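Local coordinates for protein glutathione S-transferase (Rhodospirillum rubrum F11, PDB 4O7H) that probably conjugates glutathione to electrophilic substrates, as a glutathione S-transferase with a thioredoxin-like N-terminal domain, at residues R2-A13 / E49-D57. Sequence-based numbering, arbitrary orientation.
Sequences RRLYHHGLSPAA and EVPVLVEAD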
loop_
_atom_site.group_PDB
_atom_site.type_symbol
_atom_site.label_atom_id
_atom_site.label_comp_id
_atom_site.label_asym_id
_atom_site.label_seq_id
_atom_site.Cartn_x
_atom_site.Cartn_y
_atom_site.Cartn_z
ATOM N N ARG A 2 4.675 7.473 24.698
ATOM C CA ARG A 2 4.405 7.078 23.292
ATOM C C ARG A 2 5.554 7.470 22.408
ATOM O O ARG A 2 6.061 8.575 22.509
ATOM C CB ARG A 2 3.130 7.794 22.852
ATOM C CG ARG A 2 2.696 7.570 21.436
ATOM C CD ARG A 2 1.461 8.344 21.042
ATOM N NE ARG A 2 0.273 8.061 21.814
ATOM C CZ ARG A 2 -0.350 8.908 22.643
ATOM N NH1 ARG A 2 0.107 10.128 22.811
ATOM N NH2 ARG A 2 -1.448 8.533 23.248
ATOM N N ARG A 3 5.962 6.594 21.484
ATOM C CA ARG A 3 7.168 6.821 20.679
ATOM C C ARG A 3 6.932 6.426 19.236
ATOM O O ARG A 3 6.168 5.470 18.951
ATOM C CB ARG A 3 8.301 5.993 21.235
ATOM C CG ARG A 3 9.523 5.805 20.417
ATOM C CD ARG A 3 10.259 4.676 21.184
ATOM N NE ARG A 3 10.781 5.279 22.416
ATOM C CZ ARG A 3 11.919 4.939 22.967
ATOM N NH1 ARG A 3 12.589 3.923 22.467
ATOM N NH2 ARG A 3 12.385 5.624 23.995
ATOM N N LEU A 4 7.557 7.174 18.350
ATOM C CA LEU A 4 7.530 6.853 16.922
ATOM C C LEU A 4 8.952 6.668 16.403
ATOM O O LEU A 4 9.805 7.589 16.449
ATOM C CB LEU A 4 6.823 7.984 16.138
ATOM C CG LEU A 4 6.688 7.652 14.664
ATOM C CD1 LEU A 4 5.611 6.604 14.489
ATOM C CD2 LEU A 4 6.457 8.890 13.827
ATOM N N TYR A 5 9.234 5.475 15.917
ATOM C CA TYR A 5 10.442 5.212 15.176
ATOM C C TYR A 5 10.272 5.728 13.767
ATOM O O TYR A 5 9.306 5.343 13.038
ATOM C CB TYR A 5 10.804 3.712 15.187
ATOM C CG TYR A 5 11.230 3.188 16.542
ATOM C CD1 TYR A 5 10.290 2.741 17.464
ATOM C CD2 TYR A 5 12.559 3.204 16.914
ATOM C CE1 TYR A 5 10.657 2.292 18.711
ATOM C CE2 TYR A 5 12.942 2.772 18.158
ATOM C CZ TYR A 5 12.001 2.336 19.052
ATOM O OH TYR A 5 12.379 1.868 20.325
ATOM N N HIS A 6 11.199 6.575 13.336
ATOM C CA HIS A 6 11.041 7.243 12.053
ATOM C C HIS A 6 12.410 7.528 11.413
ATOM O O HIS A 6 13.469 7.365 12.049
ATOM C CB HIS A 6 10.271 8.564 12.228
ATOM C CG HIS A 6 11.124 9.710 12.669
ATOM N ND1 HIS A 6 11.518 10.705 11.804
ATOM C CD2 HIS A 6 11.643 10.024 13.877
ATOM C CE1 HIS A 6 12.288 11.562 12.448
ATOM N NE2 HIS A 6 12.371 11.182 13.713
ATOM N N HIS A 7 12.384 8.014 10.198
ATOM C CA HIS A 7 13.509 8.730 9.645
ATOM C C HIS A 7 13.010 9.730 8.654
ATOM O O HIS A 7 11.919 9.584 8.095
ATOM C CB HIS A 7 14.627 7.842 9.118
ATOM C CG HIS A 7 14.291 6.988 7.964
ATOM N ND1 HIS A 7 14.111 7.481 6.691
ATOM C CD2 HIS A 7 14.218 5.637 7.852
ATOM C CE1 HIS A 7 13.892 6.482 5.849
ATOM N NE2 HIS A 7 13.962 5.349 6.527
ATOM N N GLY A 8 13.793 10.771 8.447
ATOM C CA GLY A 8 13.358 11.883 7.617
ATOM C C GLY A 8 13.145 11.551 6.165
ATOM O O GLY A 8 12.444 12.303 5.474
ATOM N N LEU A 9 13.719 10.465 5.651
ATOM C CA LEU A 9 13.548 10.156 4.257
ATOM C C LEU A 9 12.320 9.303 3.955
ATOM O O LEU A 9 12.091 8.936 2.839
ATOM C CB LEU A 9 14.793 9.392 3.772
ATOM C CG LEU A 9 16.057 10.251 3.816
ATOM C CD1 LEU A 9 17.167 9.444 3.169
ATOM C CD2 LEU A 9 15.849 11.537 3.042
ATOM N N SER A 10 11.545 8.971 4.973
ATOM C CA SER A 10 10.419 8.059 4.795
ATOM C C SER A 10 9.125 8.858 4.644
ATOM O O SER A 10 8.734 9.525 5.597
ATOM C CB SER A 10 10.268 7.184 6.045
ATOM O OG SER A 10 9.004 6.452 6.051
ATOM N N PRO A 11 8.454 8.768 3.484
ATOM C CA PRO A 11 7.174 9.464 3.386
ATOM C C PRO A 11 6.138 8.950 4.348
ATOM O O PRO A 11 5.338 9.744 4.856
ATOM C CB PRO A 11 6.744 9.244 1.950
ATOM C CG PRO A 11 7.577 8.113 1.449
ATOM C CD PRO A 11 8.835 8.122 2.215
ATOM N N ALA A 12 6.101 7.653 4.577
ATOM C CA ALA A 12 5.138 7.113 5.496
ATOM C C ALA A 12 5.348 7.595 6.920
ATOM O O ALA A 12 4.417 7.871 7.660
ATOM C CB ALA A 12 5.178 5.596 5.462
ATOM N N ALA A 13 6.605 7.663 7.322
ATOM C CA ALA A 13 6.919 8.145 8.653
ATOM C C ALA A 13 6.605 9.615 8.795
ATOM O O ALA A 13 6.047 10.027 9.834
ATOM C CB ALA A 13 8.372 7.839 9.018
ATOM N N GLU A 49 11.290 -1.737 8.435
ATOM C CA GLU A 49 10.943 -0.404 7.964
ATOM C C GLU A 49 10.457 0.473 9.095
ATOM O O GLU A 49 9.906 -0.033 10.075
ATOM C CB GLU A 49 9.809 -0.494 6.959
ATOM C CG GLU A 49 10.052 -1.439 5.787
ATOM C CD GLU A 49 10.775 -0.834 4.625
ATOM O OE1 GLU A 49 11.417 0.263 4.788
ATOM O OE2 GLU A 49 10.673 -1.461 3.515
ATOM N N VAL A 50 10.617 1.789 8.904
ATOM C CA VAL A 50 9.844 2.766 9.620
ATOM C C VAL A 50 8.590 3.169 8.790
ATOM O O VAL A 50 8.609 3.060 7.562
ATOM C CB VAL A 50 10.655 4.023 9.978
ATOM C CG1 VAL A 50 11.739 3.651 10.986
ATOM C CG2 VAL A 50 11.236 4.678 8.717
ATOM N N PRO A 51 7.532 3.657 9.443
ATOM C CA PRO A 51 7.333 3.947 10.873
ATOM C C PRO A 51 6.894 2.770 11.705
ATOM O O PRO A 51 6.271 1.799 11.218
ATOM C CB PRO A 51 6.222 4.984 10.881
ATOM C CG PRO A 51 5.409 4.635 9.658
ATOM C CD PRO A 51 6.380 4.125 8.639
ATOM N N VAL A 52 7.239 2.859 12.996
ATOM C CA VAL A 52 6.690 1.959 13.998
ATOM C C VAL A 52 6.246 2.826 15.192
ATOM O O VAL A 52 7.062 3.631 15.705
ATOM C CB VAL A 52 7.746 0.946 14.490
ATOM C CG1 VAL A 52 7.155 0.039 15.545
ATOM C CG2 VAL A 52 8.237 0.109 13.314
ATOM N N LEU A 53 5.014 2.659 15.625
ATOM C CA LEU A 53 4.474 3.342 16.795
ATOM C C LEU A 53 4.469 2.395 17.990
ATOM O O LEU A 53 3.980 1.247 17.868
ATOM C CB LEU A 53 3.063 3.828 16.518
ATOM C CG LEU A 53 2.297 4.580 17.620
ATOM C CD1 LEU A 53 2.884 5.966 17.838
ATOM C CD2 LEU A 53 0.833 4.630 17.277
ATOM N N VAL A 54 5.001 2.872 19.128
ATOM C CA VAL A 54 4.937 2.090 20.394
ATOM C C VAL A 54 4.212 2.954 21.451
ATOM O O VAL A 54 4.644 4.087 21.776
ATOM C CB VAL A 54 6.317 1.651 20.888
ATOM C CG1 VAL A 54 6.166 0.715 22.092
ATOM C CG2 VAL A 54 7.120 1.023 19.755
ATOM N N GLU A 55 3.059 2.475 21.875
ATOM C CA GLU A 55 2.288 3.146 22.899
ATOM C C GLU A 55 2.982 2.953 24.253
ATOM O O GLU A 55 3.825 2.105 24.404
ATOM C CB GLU A 55 0.863 2.622 22.964
ATOM C CG GLU A 55 0.005 2.893 21.730
ATOM C CD GLU A 55 -0.584 4.286 21.682
ATOM O OE1 GLU A 55 0.046 5.237 22.202
ATOM O OE2 GLU A 55 -1.695 4.406 21.134
ATOM N N ALA A 56 2.608 3.795 25.205
ATOM C CA ALA A 56 3.214 3.729 26.553
ATOM C C ALA A 56 3.060 2.357 27.228
ATOM O O ALA A 56 3.929 1.964 28.025
ATOM C CB ALA A 56 2.608 4.838 27.405
ATOM N N ASP A 57 1.985 1.633 26.933
ATOM C CA ASP A 57 1.812 0.269 27.452
ATOM C C ASP A 57 2.593 -0.791 26.655
ATOM O O ASP A 57 2.484 -1.982 26.951
ATOM C CB ASP A 57 0.332 -0.127 27.603
ATOM C CG ASP A 57 -0.387 -0.332 26.280
ATOM O OD1 ASP A 57 0.205 -0.103 25.209
ATOM O OD2 ASP A 57 -1.573 -0.730 26.303
HETATM O O HOH W 1 9.612 4.076 5.030
#
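Arg2 and Glu55 form a salt bridge, with NE of Arg2 2.9 Å from OE1 of Glu55. The two side chains run side by side and point the same way. NE meets the syn side of OE1, yet the guanidinium and carboxylate planes are turned 62° apart. Both groups have further partners: Arg2 NH1 donates to the backbone oxygen of Asp26, and Glu55 OE2 bonds to the hydroxyls of Tyr70 and Tyr75. The hydroxyl of Tyr75 also bonds to Arg2 NH2, so it links the two charged groups a second time.

Next to it, strands 3-6 and 52-54 run antiparallel. Arg3 pairs with Val54 through two backbone hydrogen bonds, and Tyr5 with Val52 through two more. The longest is Val52 N to Tyr5 O, at 3.2 Å. Between them, Leu4 and Leu53 form a non-hydrogen-bonded pair.

On the face with Arg3, Val52 and Val54, the Tyr5 ring turns an edge to Val54, its CE1 3.9 Å from Val54 CG2. Arg3 NH1 donates to Tyr5 OH, which lies in the guanidinium plane. On the other face, with CG anti to the backbone N (chi1 -176°), Leu4 brings CD1 to Pro51 CB, 4.0 Å away, and close to the backbone of Val52.

Beyond the strands, Val50 CG2 presses obliquely on the His7 ring, 3.2 Å from CD2. Pro51, which follows a cis peptide bond, packs its CD on Ala12 CB at 3.7 Å. Ser10 caps helix 11-22 by accepting from Ala13 N at OG. A water joins that OG to Val50 O.

This is the central antiparallel strand pair of a thioredoxin-like fold. The cis-proline beside the start of the first helix is a hallmark of the glutathione-binding domain of glutathione S-transferases.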